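Local coordinates for mandelate racemase/muconate lactonizing enzyme family protein (Azoarcus sp., PDB 2QDE) that is a mandelate racemase/muconate lactonizing enzyme family member of the enolase superfamily, with an N-terminal capping domain and a metal-binding barrel that holds a barium ion here, at residues A[63-68]-A[100-105]; A[75-80]-A[94-99]; A[211-216]-A[239-244]; A[170-175]-A[206-211]. One frame throughout, in Å; residues are numbered along the deposited sequence.

Interaction 1. Residues A[63-68]-A[100-105]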
loop_
_atom_site.group_PDB
_atom_site.type_symbol
_atom_site.label_atom_id
_atom_site.label_comp_id
_atom_site.label_asym_id
_atom_site.label_seq_id
_atom_site.Cartn_x
_atom_site.Cartn_y
_atom_site.Cartn_z
ATOM N N ASP A 63 -35.519 16.655 -21.882
ATOM C CA ASP A 63 -36.513 16.549 -20.819
ATOM C C ASP A 63 -35.888 16.440 -19.425
ATOM O O ASP A 63 -36.422 17.003 -18.469
ATOM C CB ASP A 63 -37.478 15.383 -21.102
ATOM C CG ASP A 63 -38.394 15.659 -22.307
ATOM O OD1 ASP A 63 -38.428 16.821 -22.776
ATOM O OD2 ASP A 63 -39.085 14.726 -22.786
ATOM N N SER A 64 -34.754 15.741 -19.309
ATOM C CA SER A 64 -34.050 15.614 -18.025
ATOM C C SER A 64 -33.734 16.994 -17.489
ATOM O O SER A 64 -34.097 17.358 -16.376
ATOM C CB SER A 64 -32.701 14.901 -18.185
ATOM O OG SER A 64 -32.873 13.546 -18.489
ATOM N N ILE A 65 -33.011 17.748 -18.302
ATOM C CA ILE A 65 -32.592 19.087 -17.943
ATOM C C ILE A 65 -33.778 20.010 -17.673
ATOM O O ILE A 65 -33.789 20.752 -16.688
ATOM C CB ILE A 65 -31.709 19.671 -19.061
ATOM C CG1 ILE A 65 -30.480 18.771 -19.252
ATOM C CG2 ILE A 65 -31.300 21.103 -18.719
ATOM C CD1 ILE A 65 -29.673 19.066 -20.505
ATOM N N THR A 66 -34.784 19.948 -18.537
ATOM C CA THR A 66 -35.947 20.800 -18.375
ATOM C C THR A 66 -36.671 20.530 -17.068
ATOM O O THR A 66 -37.043 21.462 -16.355
ATOM C CB THR A 66 -36.928 20.635 -19.555
ATOM O OG1 THR A 66 -36.293 21.072 -20.765
ATOM C CG2 THR A 66 -38.190 21.467 -19.320
ATOM N N SER A 67 -36.862 19.259 -16.737
ATOM C CA SER A 67 -37.557 18.927 -15.508
ATOM C C SER A 67 -36.745 19.275 -14.266
ATOM O O SER A 67 -37.260 19.898 -13.337
ATOM C CB SER A 67 -37.921 17.446 -15.479
ATOM O OG SER A 67 -38.642 17.152 -14.299
ATOM N N MET A 68 -35.473 18.889 -14.238
ATOM C CA MET A 68 -34.680 19.188 -13.055
ATOM C C MET A 68 -34.599 20.690 -12.810
ATOM O O MET A 68 -34.727 21.140 -11.676
ATOM C CB MET A 68 -33.271 18.597 -13.162
ATOM C CG MET A 68 -32.508 18.630 -11.833
ATOM S SD MET A 68 -33.405 17.825 -10.477
ATOM C CE MET A 68 -33.432 16.178 -11.028
ATOM N N ASN A 100 -26.786 14.934 -12.802
ATOM C CA ASN A 100 -27.419 16.030 -13.550
ATOM C C ASN A 100 -26.448 17.182 -13.785
ATOM O O ASN A 100 -26.844 18.348 -13.805
ATOM C CB ASN A 100 -28.643 16.559 -12.792
ATOM C CG ASN A 100 -29.812 15.608 -12.850
ATOM O OD1 ASN A 100 -30.629 15.662 -13.771
ATOM N ND2 ASN A 100 -29.891 14.714 -11.872
ATOM N N ASN A 101 -25.179 16.844 -13.974
ATOM C CA ASN A 101 -24.132 17.834 -14.187
ATOM C C ASN A 101 -24.407 18.833 -15.308
ATOM O O ASN A 101 -24.128 20.019 -15.149
ATOM C CB ASN A 101 -22.798 17.128 -14.449
ATOM C CG ASN A 101 -22.363 16.267 -13.280
ATOM O OD1 ASN A 101 -23.155 15.499 -12.733
ATOM N ND2 ASN A 101 -21.099 16.387 -12.892
ATOM N N GLN A 102 -24.947 18.369 -16.434
ATOM C CA GLN A 102 -25.214 19.275 -17.552
ATOM C C GLN A 102 -26.310 20.290 -17.232
ATOM O O GLN A 102 -26.231 21.449 -17.646
ATOM C CB GLN A 102 -25.577 18.479 -18.804
ATOM C CG GLN A 102 -25.873 19.330 -20.034
ATOM C CD GLN A 102 -25.913 18.507 -21.309
ATOM O OE1 GLN A 102 -26.235 17.325 -21.279
ATOM N NE2 GLN A 102 -25.596 19.134 -22.438
ATOM N N ALA A 103 -27.327 19.848 -16.496
ATOM C CA ALA A 103 -28.428 20.721 -16.095
ATOM C C ALA A 103 -27.880 21.774 -15.131
ATOM O O ALA A 103 -28.192 22.961 -15.249
ATOM C CB ALA A 103 -29.522 19.909 -15.421
ATOM N N LYS A 104 -27.060 21.329 -14.183
ATOM C CA LYS A 104 -26.457 22.235 -13.208
ATOM C C LYS A 104 -25.543 23.227 -13.926
ATOM O O LYS A 104 -25.543 24.422 -13.620
ATOM C CB LYS A 104 -25.635 21.455 -12.176
ATOM C CG LYS A 104 -26.442 20.562 -11.244
ATOM C CD LYS A 104 -25.510 19.683 -10.406
ATOM C CE LYS A 104 -26.274 18.861 -9.383
ATOM N NZ LYS A 104 -25.413 17.847 -8.717
ATOM N N ALA A 105 -24.769 22.725 -14.883
ATOM C CA ALA A 105 -23.850 23.567 -15.639
ATOM C C ALA A 105 -24.609 24.674 -16.362
ATOM O O ALA A 105 -24.187 25.826 -16.372
ATOM C CB ALA A 105 -23.078 22.728 -16.645
#

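Interaction 2. Residues A[75-80]-A[94-99]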
loop_
_atom_site.group_PDB
_atom_site.type_symbol
_atom_site.label_atom_id
_atom_site.label_comp_id
_atom_site.label_asym_id
_atom_site.label_seq_id
_atom_site.Cartn_x
_atom_site.Cartn_y
_atom_site.Cartn_z
ATOM N N PRO A 75 -38.013 26.298 -8.322
ATOM C CA PRO A 75 -38.730 26.643 -7.090
ATOM C C PRO A 75 -37.899 26.551 -5.811
ATOM O O PRO A 75 -37.999 27.405 -4.929
ATOM C CB PRO A 75 -39.908 25.666 -7.090
ATOM C CG PRO A 75 -39.326 24.454 -7.747
ATOM C CD PRO A 75 -38.532 25.041 -8.896
ATOM N N LYS A 76 -37.058 25.531 -5.719
ATOM C CA LYS A 76 -36.260 25.334 -4.520
ATOM C C LYS A 76 -34.999 26.175 -4.349
ATOM O O LYS A 76 -34.602 26.455 -3.220
ATOM C CB LYS A 76 -35.886 23.856 -4.392
ATOM C CG LYS A 76 -37.077 22.926 -4.217
ATOM C CD LYS A 76 -37.846 23.253 -2.944
ATOM C CE LYS A 76 -39.005 22.291 -2.743
ATOM N NZ LYS A 76 -38.514 20.887 -2.646
ATOM N N VAL A 77 -34.380 26.606 -5.442
ATOM C CA VAL A 77 -33.138 27.361 -5.304
ATOM C C VAL A 77 -33.007 28.683 -6.039
ATOM O O VAL A 77 -32.442 29.632 -5.498
ATOM C CB VAL A 77 -31.926 26.488 -5.730
ATOM C CG1 VAL A 77 -30.625 27.226 -5.454
ATOM C CG2 VAL A 77 -31.949 25.167 -4.994
ATOM N N LEU A 78 -33.519 28.742 -7.262
ATOM C CA LEU A 78 -33.385 29.934 -8.101
ATOM C C LEU A 78 -34.375 31.095 -7.925
ATOM O O LEU A 78 -33.964 32.245 -7.768
ATOM C CB LEU A 78 -33.369 29.506 -9.576
ATOM C CG LEU A 78 -32.278 28.508 -9.995
ATOM C CD1 LEU A 78 -32.462 28.121 -11.449
ATOM C CD2 LEU A 78 -30.896 29.117 -9.765
ATOM N N LEU A 79 -35.670 30.800 -7.967
ATOM C CA LEU A 79 -36.688 31.841 -7.840
ATOM C C LEU A 79 -36.599 32.614 -6.529
ATOM O O LEU A 79 -36.555 32.027 -5.446
ATOM C CB LEU A 79 -38.080 31.230 -8.019
ATOM C CG LEU A 79 -38.345 30.796 -9.464
ATOM C CD1 LEU A 79 -39.577 29.915 -9.546
ATOM C CD2 LEU A 79 -38.495 32.031 -10.337
ATOM N N GLY A 80 -36.555 33.940 -6.644
ATOM C CA GLY A 80 -36.468 34.788 -5.469
ATOM C C GLY A 80 -35.053 34.947 -4.933
ATOM O O GLY A 80 -34.833 35.670 -3.959
ATOM N N ASP A 94 -26.209 21.005 -5.622
ATOM C CA ASP A 94 -25.510 19.745 -5.361
ATOM C C ASP A 94 -26.103 18.953 -4.191
ATOM O O ASP A 94 -26.096 17.721 -4.196
ATOM C CB ASP A 94 -24.021 19.992 -5.104
ATOM C CG ASP A 94 -23.224 20.180 -6.392
ATOM O OD1 ASP A 94 -23.680 19.703 -7.460
ATOM O OD2 ASP A 94 -22.133 20.791 -6.329
ATOM N N ILE A 95 -26.609 19.648 -3.181
ATOM C CA ILE A 95 -27.209 18.955 -2.050
ATOM C C ILE A 95 -28.581 18.437 -2.475
ATOM O O ILE A 95 -28.992 17.335 -2.102
ATOM C CB ILE A 95 -27.385 19.893 -0.845
ATOM C CG1 ILE A 95 -26.013 20.359 -0.345
ATOM C CG2 ILE A 95 -28.141 19.176 0.276
ATOM C CD1 ILE A 95 -25.149 19.243 0.193
ATOM N N LEU A 96 -29.276 19.232 -3.277
ATOM C CA LEU A 96 -30.614 18.875 -3.739
ATOM C C LEU A 96 -30.658 17.759 -4.776
ATOM O O LEU A 96 -31.554 16.923 -4.745
ATOM C CB LEU A 96 -31.308 20.109 -4.325
ATOM C CG LEU A 96 -32.700 19.936 -4.942
ATOM C CD1 LEU A 96 -33.711 19.564 -3.859
ATOM C CD2 LEU A 96 -33.115 21.234 -5.629
ATOM N N THR A 97 -29.684 17.745 -5.682
ATOM C CA THR A 97 -29.675 16.764 -6.757
ATOM C C THR A 97 -28.379 15.991 -7.003
ATOM O O THR A 97 -27.286 16.565 -7.036
ATOM C CB THR A 97 -30.064 17.443 -8.086
ATOM O OG1 THR A 97 -31.372 18.014 -7.967
ATOM C CG2 THR A 97 -30.058 16.439 -9.228
ATOM N N ARG A 98 -28.538 14.686 -7.203
ATOM C CA ARG A 98 -27.436 13.776 -7.500
ATOM C C ARG A 98 -27.225 13.863 -9.017
ATOM O O ARG A 98 -28.201 13.947 -9.775
ATOM C CB ARG A 98 -27.835 12.347 -7.128
ATOM C CG ARG A 98 -26.738 11.306 -7.282
ATOM C CD ARG A 98 -27.342 9.915 -7.398
ATOM N NE ARG A 98 -26.633 8.932 -6.580
ATOM C CZ ARG A 98 -25.354 8.601 -6.738
ATOM N NH1 ARG A 98 -24.628 9.170 -7.695
ATOM N NH2 ARG A 98 -24.800 7.709 -5.929
ATOM N N ASP A 99 -25.970 13.832 -9.456
ATOM C CA ASP A 99 -25.642 13.907 -10.883
ATOM C C ASP A 99 -26.293 15.116 -11.577
ATOM O O ASP A 99 -26.328 16.203 -11.010
ATOM C CB ASP A 99 -26.045 12.605 -11.595
ATOM C CG ASP A 99 -25.346 11.381 -11.022
ATOM O OD1 ASP A 99 -24.120 11.442 -10.799
ATOM O OD2 ASP A 99 -26.013 10.351 -10.802
#

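Interaction 3. Residues A[211-216]-A[239-244]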
loop_
_atom_site.group_PDB
_atom_site.type_symbol
_atom_site.label_atom_id
_atom_site.label_comp_id
_atom_site.label_asym_id
_atom_site.label_seq_id
_atom_site.Cartn_x
_atom_site.Cartn_y
_atom_site.Cartn_z
ATOM N N ALA A 211 -0.703 -2.120 -31.530
ATOM C CA ALA A 211 -0.752 -2.155 -32.983
ATOM C C ALA A 211 -0.585 -0.751 -33.562
ATOM O O ALA A 211 -0.208 -0.591 -34.719
ATOM C CB ALA A 211 -2.076 -2.756 -33.446
ATOM N N LEU A 212 -0.856 0.264 -32.749
ATOM C CA LEU A 212 -0.755 1.646 -33.201
ATOM C C LEU A 212 0.530 2.363 -32.794
ATOM O O LEU A 212 0.780 3.480 -33.244
ATOM C CB LEU A 212 -1.949 2.453 -32.687
ATOM C CG LEU A 212 -3.347 2.021 -33.155
ATOM C CD1 LEU A 212 -4.402 2.916 -32.513
ATOM C CD2 LEU A 212 -3.424 2.107 -34.676
ATOM N N GLU A 213 1.342 1.735 -31.950
ATOM C CA GLU A 213 2.572 2.370 -31.491
ATOM C C GLU A 213 3.507 2.842 -32.602
ATOM O O GLU A 213 4.193 3.847 -32.440
ATOM C CB GLU A 213 3.322 1.443 -30.514
ATOM C CG GLU A 213 2.518 1.162 -29.235
ATOM C CD GLU A 213 3.263 0.336 -28.193
ATOM O OE1 GLU A 213 3.948 -0.638 -28.577
ATOM O OE2 GLU A 213 3.146 0.655 -26.984
ATOM N N LYS A 214 3.523 2.148 -33.735
ATOM C CA LYS A 214 4.405 2.548 -34.828
ATOM C C LYS A 214 4.001 3.889 -35.454
ATOM O O LYS A 214 4.788 4.501 -36.195
ATOM C CB LYS A 214 4.445 1.458 -35.908
ATOM C CG LYS A 214 3.182 1.323 -36.741
ATOM C CD LYS A 214 3.318 0.157 -37.714
ATOM C CE LYS A 214 3.385 -1.165 -36.956
ATOM N NZ LYS A 214 3.917 -2.297 -37.782
ATOM N N TYR A 215 2.790 4.355 -35.146
ATOM C CA TYR A 215 2.312 5.622 -35.690
ATOM C C TYR A 215 2.584 6.815 -34.779
ATOM O O TYR A 215 2.263 7.951 -35.121
ATOM C CB TYR A 215 0.819 5.516 -36.012
ATOM C CG TYR A 215 0.535 4.424 -37.012
ATOM C CD1 TYR A 215 1.063 4.483 -38.301
ATOM C CD2 TYR A 215 -0.213 3.303 -36.658
ATOM C CE1 TYR A 215 0.862 3.456 -39.215
ATOM C CE2 TYR A 215 -0.425 2.262 -37.568
ATOM C CZ TYR A 215 0.119 2.349 -38.843
ATOM O OH TYR A 215 -0.075 1.326 -39.744
ATOM N N ASN A 216 3.186 6.547 -33.624
ATOM C CA ASN A 216 3.545 7.582 -32.651
ATOM C C ASN A 216 2.463 8.581 -32.271
ATOM O O ASN A 216 2.687 9.787 -32.309
ATOM C CB ASN A 216 4.771 8.355 -33.138
ATOM C CG ASN A 216 5.988 7.480 -33.261
ATOM O OD1 ASN A 216 5.997 6.517 -34.032
ATOM N ND2 ASN A 216 7.032 7.802 -32.500
ATOM N N VAL A 239 1.740 -0.329 -21.969
ATOM C CA VAL A 239 1.935 0.423 -23.207
ATOM C C VAL A 239 2.739 1.697 -22.989
ATOM O O VAL A 239 2.732 2.275 -21.903
ATOM C CB VAL A 239 0.587 0.816 -23.873
ATOM C CG1 VAL A 239 -0.235 -0.427 -24.149
ATOM C CG2 VAL A 239 -0.179 1.790 -22.988
ATOM N N ALA A 240 3.410 2.147 -24.042
ATOM C CA ALA A 240 4.227 3.347 -23.961
ATOM C C ALA A 240 3.412 4.612 -24.185
ATOM O O ALA A 240 3.641 5.635 -23.539
ATOM C CB ALA A 240 5.351 3.274 -24.988
ATOM N N THR A 241 2.460 4.531 -25.109
ATOM C CA THR A 241 1.617 5.666 -25.469
ATOM C C THR A 241 0.883 6.265 -24.276
ATOM O O THR A 241 0.245 5.553 -23.505
ATOM C CB THR A 241 0.584 5.251 -26.533
ATOM O OG1 THR A 241 1.239 4.494 -27.556
ATOM C CG2 THR A 241 -0.067 6.486 -27.153
ATOM N N PRO A 242 0.960 7.595 -24.118
ATOM C CA PRO A 242 0.288 8.272 -23.004
ATOM C C PRO A 242 -1.204 7.966 -23.020
ATOM O O PRO A 242 -1.808 7.892 -24.083
ATOM C CB PRO A 242 0.567 9.748 -23.273
ATOM C CG PRO A 242 1.872 9.722 -24.012
ATOM C CD PRO A 242 1.680 8.564 -24.960
ATOM N N ILE A 243 -1.783 7.783 -21.838
ATOM C CA ILE A 243 -3.200 7.489 -21.701
ATOM C C ILE A 243 -3.876 8.657 -20.978
ATOM O O ILE A 243 -3.546 8.947 -19.826
ATOM C CB ILE A 243 -3.418 6.200 -20.878
ATOM C CG1 ILE A 243 -2.642 5.032 -21.504
ATOM C CG2 ILE A 243 -4.901 5.891 -20.772
ATOM C CD1 ILE A 243 -3.063 4.685 -22.919
ATOM N N TYR A 244 -4.811 9.321 -21.655
ATOM C CA TYR A 244 -5.538 10.457 -21.081
ATOM C C TYR A 244 -6.945 10.051 -20.647
ATOM O O TYR A 244 -7.555 9.168 -21.251
ATOM C CB TYR A 244 -5.640 11.599 -22.096
ATOM C CG TYR A 244 -4.418 12.492 -22.166
ATOM C CD1 TYR A 244 -3.126 11.957 -22.182
ATOM C CD2 TYR A 244 -4.558 13.874 -22.258
ATOM C CE1 TYR A 244 -2.004 12.782 -22.292
ATOM C CE2 TYR A 244 -3.446 14.707 -22.367
ATOM C CZ TYR A 244 -2.176 14.156 -22.385
ATOM O OH TYR A 244 -1.086 14.986 -22.492
#

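Interaction 4. Residues A[170-175]-A[206-211]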
loop_
_atom_site.group_PDB
_atom_site.type_symbol
_atom_site.label_atom_id
_atom_site.label_comp_id
_atom_site.label_asym_id
_atom_site.label_seq_id
_atom_site.Cartn_x
_atom_site.Cartn_y
_atom_site.Cartn_z
ATOM N N GLY A 170 -13.773 1.487 -34.780
ATOM C CA GLY A 170 -13.442 0.086 -34.961
ATOM C C GLY A 170 -14.139 -0.429 -36.207
ATOM O O GLY A 170 -14.932 0.293 -36.832
ATOM N N PRO A 171 -13.872 -1.672 -36.616
ATOM C CA PRO A 171 -12.979 -2.675 -36.022
ATOM C C PRO A 171 -11.482 -2.339 -36.065
ATOM O O PRO A 171 -11.083 -1.286 -36.559
ATOM C CB PRO A 171 -13.317 -3.939 -36.812
ATOM C CG PRO A 171 -13.717 -3.379 -38.155
ATOM C CD PRO A 171 -14.595 -2.229 -37.777
ATOM N N LEU A 172 -10.658 -3.246 -35.547
ATOM C CA LEU A 172 -9.208 -3.047 -35.504
ATOM C C LEU A 172 -8.581 -2.615 -36.829
ATOM O O LEU A 172 -7.740 -1.715 -36.867
ATOM C CB LEU A 172 -8.530 -4.326 -35.011
ATOM C CG LEU A 172 -6.997 -4.353 -34.987
ATOM C CD1 LEU A 172 -6.456 -3.202 -34.132
ATOM C CD2 LEU A 172 -6.538 -5.700 -34.434
ATOM N N LYS A 173 -8.981 -3.264 -37.917
ATOM C CA LYS A 173 -8.449 -2.937 -39.235
ATOM C C LYS A 173 -8.790 -1.512 -39.650
ATOM O O LYS A 173 -7.955 -0.805 -40.226
ATOM C CB LYS A 173 -8.995 -3.917 -40.273
ATOM C CG LYS A 173 -8.579 -5.349 -40.016
ATOM C CD LYS A 173 -7.134 -5.602 -40.443
ATOM C CE LYS A 173 -7.014 -5.686 -41.971
ATOM N NZ LYS A 173 -5.687 -6.217 -42.430
ATOM N N ALA A 174 -10.021 -1.096 -39.361
ATOM C CA ALA A 174 -10.488 0.246 -39.700
ATOM C C ALA A 174 -9.719 1.304 -38.911
ATOM O O ALA A 174 -9.345 2.348 -39.455
ATOM C CB ALA A 174 -11.979 0.361 -39.416
ATOM N N ASP A 175 -9.493 1.041 -37.627
ATOM C CA ASP A 175 -8.746 1.975 -36.787
ATOM C C ASP A 175 -7.318 2.109 -37.321
ATOM O O ASP A 175 -6.810 3.221 -37.477
ATOM C CB ASP A 175 -8.712 1.498 -35.325
ATOM C CG ASP A 175 -10.071 1.609 -34.629
ATOM O OD1 ASP A 175 -10.955 2.342 -35.127
ATOM O OD2 ASP A 175 -10.253 0.969 -33.569
ATOM N N LEU A 206 -5.055 -3.187 -25.045
ATOM C CA LEU A 206 -3.666 -3.600 -25.136
ATOM C C LEU A 206 -3.256 -3.902 -26.587
ATOM O O LEU A 206 -2.276 -3.355 -27.098
ATOM C CB LEU A 206 -3.448 -4.827 -24.242
ATOM C CG LEU A 206 -2.015 -5.181 -23.855
ATOM C CD1 LEU A 206 -1.261 -3.918 -23.466
ATOM C CD2 LEU A 206 -2.034 -6.175 -22.700
ATOM N N THR A 207 -4.028 -4.754 -27.255
ATOM C CA THR A 207 -3.732 -5.134 -28.632
ATOM C C THR A 207 -3.738 -3.981 -29.635
ATOM O O THR A 207 -2.812 -3.830 -30.428
ATOM C CB THR A 207 -4.726 -6.192 -29.138
ATOM O OG1 THR A 207 -4.688 -7.334 -28.273
ATOM C CG2 THR A 207 -4.361 -6.629 -30.555
ATOM N N THR A 208 -4.788 -3.173 -29.596
ATOM C CA THR A 208 -4.904 -2.069 -30.529
ATOM C C THR A 208 -3.855 -1.001 -30.296
ATOM O O THR A 208 -3.225 -0.539 -31.240
ATOM C CB THR A 208 -6.298 -1.439 -30.460
ATOM O OG1 THR A 208 -7.279 -2.458 -30.672
ATOM C CG2 THR A 208 -6.460 -0.369 -31.537
ATOM N N ILE A 209 -3.660 -0.612 -29.039
ATOM C CA ILE A 209 -2.671 0.413 -28.740
ATOM C C ILE A 209 -1.291 -0.037 -29.197
ATOM O O ILE A 209 -0.541 0.741 -29.780
ATOM C CB ILE A 209 -2.651 0.750 -27.236
ATOM C CG1 ILE A 209 -4.009 1.335 -26.834
ATOM C CG2 ILE A 209 -1.542 1.747 -26.935
ATOM C CD1 ILE A 209 -4.157 1.621 -25.367
ATOM N N ARG A 210 -0.956 -1.296 -28.942
ATOM C CA ARG A 210 0.342 -1.809 -29.365
ATOM C C ARG A 210 0.422 -1.827 -30.886
ATOM O O ARG A 210 1.474 -1.550 -31.467
ATOM C CB ARG A 210 0.581 -3.209 -28.786
ATOM C CG ARG A 210 0.870 -3.170 -27.281
ATOM C CD ARG A 210 1.196 -4.536 -26.703
ATOM N NE ARG A 210 1.754 -4.402 -25.359
ATOM C CZ ARG A 210 2.116 -5.423 -24.591
ATOM N NH1 ARG A 210 1.982 -6.665 -25.029
ATOM N NH2 ARG A 210 2.613 -5.201 -23.383
ATOM N N ALA A 211 -0.703 -2.120 -31.530
ATOM C CA ALA A 211 -0.752 -2.155 -32.983
ATOM C C ALA A 211 -0.585 -0.751 -33.562
ATOM O O ALA A 211 -0.208 -0.591 -34.719
ATOM C CB ALA A 211 -2.076 -2.756 -33.446
HETATM O O HOH W 1 -9.864 -1.834 -32.210
#

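Interaction 1. Residues A[63-68]-A[100-105]
Two helices of the N-terminal domain, 62-78 and 101-119, pack against each other where Ile65 meets Ala103. Their CA atoms come within 4.8 Å, an approach made possible by the small methyl of alanine. Ile65 uses both branches: CG2, placed anti to the backbone N by chi1 -60° (measured to CG1), lies 3.9 Å from both CA and CB of Ala103, while CD1 reaches past the alanine to rest 3.8 Å from Gln102 CG. The isoleucine crosses the extended glutamine chain at a slant, touching CG and the carbonyl side (CD and OE1) of its amide. The polar end of Gln102 finds its main partner in Ala50, so the chain can offer carbon to Ile65 without stranding its amide.

This pairing belongs to the helical part of the alpha+beta capping domain of the enolase superfamily, whose antiparallel sheet backs the contact through Val34, against Ile65. One turn further along helix 62-78, Met68 folds back at chi2 and chi3, a bend that brings its methyl CE beside the Asn100 amide, 3.9 Å from ND2 and 4.0 Å from OD1. The two side chains run roughly perpendicular. Asn100 takes up left-handed helical backbone angles, which asparagine tolerates well, just before helix 101-119. Its ND2 is bound by Arg98 O and by Gly59 O of the second subunit, which holds the buried amide in place against the methionine methyl.

Interaction 2. Residues A[75-80]-A[94-99]
A chi1 of 177° sets CG of Leu96 opposite its backbone N, and chi2 of 66° leaves CD2 fully extended from CA, so that this one methyl reaches the neighbouring helix. It ends 4.0 Å from CB of Lys76 and 4.2 Å from CG2 of Val77. In Val77 a chi1 of -174° turns CG2 beside the backbone N, on the flank that Leu96 approaches, and the two side chains run antiparallel.

The contact is small, burying 100 Å² in all, and consists of van der Waals packing. Each residue type fits its place: Val77 is buried and wholly apolar, whereas Lys76, an exposed residue, gives only the base of its chain, which bends at chi2 and again at chi4. Leu96 stands between these two environments, and also touches Phe73, a turn earlier than Lys76 on helix 62-78.

Beyond Leu96 the chain leaves helical geometry at Thr97, and Leu96 O accepts a bond from Ser55 OG of the second subunit. The contact joins the closing turn of helix 62-78, which is of the wider pi type, to the end of helix 86-96; Val77 also packs on Ile89 and Arg92, while Leu78 and Leu79 turn to strand 5-15.

Interaction 3. Residues A[211-216]-A[239-244]
Segment 211-216, from the C-terminal part of helix 202-212 onward, passes the loop 239-242, which leads into strand 243-245, with the CA atoms of Glu213 and Thr241 6.9 Å apart. Glu213 does most of the bridging. Its CB points at the loop, and the chain runs on extended (chi2 -176°), bringing the carboxylate up to the backbone of Ala240. OE2 accepts the N-H of Ala240 at 3.3 Å; the bond is nearly straight, at 175°, but its length makes it weak. The same oxygen lies 4.0 Å from CB of Ala240 and equally far from CB of Val239, so it also rests against the carbon atoms of two small residues. Lower on the chain, CG of Glu213 passes 3.9 Å from OG1 of Thr241 at a slant.

A long, flexible acid suits this partly exposed position, since its carboxylate can serve a loop N-H while remaining near solvent. Ala240 is tied at its other end as well, its O being bound by Arg210 NH1 of the third subunit.

The contact lies in the beta/alpha barrel domain, at the end where the strands begin. Strand 243-245 leads up the barrel wall to Asp246, just past its C-terminal end, which binds the barium ion together with Asp195, Asn197 and Glu221.

Interaction 4. Residues A[170-175]-A[206-211]
Leu172 reaches from the first turn of helix 172-186 toward the flank of helix 202-212. Its CB points at that helix, and chi1 of 176° carries CG further outward, so that CB and CG serve as a stem. At the fork, chi2 of 57° brings CD1 down onto Thr208: it lies 3.6 Å from OG1 and 3.8 Å from CG2, nestling against both branches of the threonine. The same methyl comes within 4.5 Å of CB of Ala211, one turn along, where a small residue allows the approach. CD2 is held more loosely, 4.5 Å from CG2 of Thr207. The long leucine thus reaches across to the shorter threonine and alanine of the other helix.

Thr208 presents both its methyl and its hydroxyl oxygen to the leucine, and the hydroxyl has polar partners of its own. OG1 bonds to Gln204 O in the preceding turn, a common habit of threonine in helices, and also to a water 3.1 Å away. That water donates to OD2 of Asp175, likewise at 3.1 Å, making a polar bridge beside the leucine contact and tying the buried aspartate to the neighbouring helix.

The arrangement is that of neighbouring outer helices in a beta/alpha barrel. Helices 172-186 and 202-212 lie on either side of strand 192-195 in the chain and pack side by side around the parallel strands, joined here near the periphery by one leucine and one water.

In the fold
The four contacts form two pairs, one in each part of the chain. Interactions 1 and 2 lie in the N-terminal domain, their centres 11 Å apart; both use helix 62-78, and Lys104 ties them by a salt bridge to Asp94. Interaction 2 falls between the two segments of interaction 1 in sequence, and both border the second subunit. Interactions 4 and 3 follow in that order in the barrel, also 11 Å apart; they share Ala211 and helix 202-212, whose Leu206 and Ile209 pack on Val239. The pairs are 36 to 44 Å apart between centres, so they are independent, one in the N-terminal domain and one in the barrel, and interactions 3 and 4 border other subunits of the eight-chain assembly.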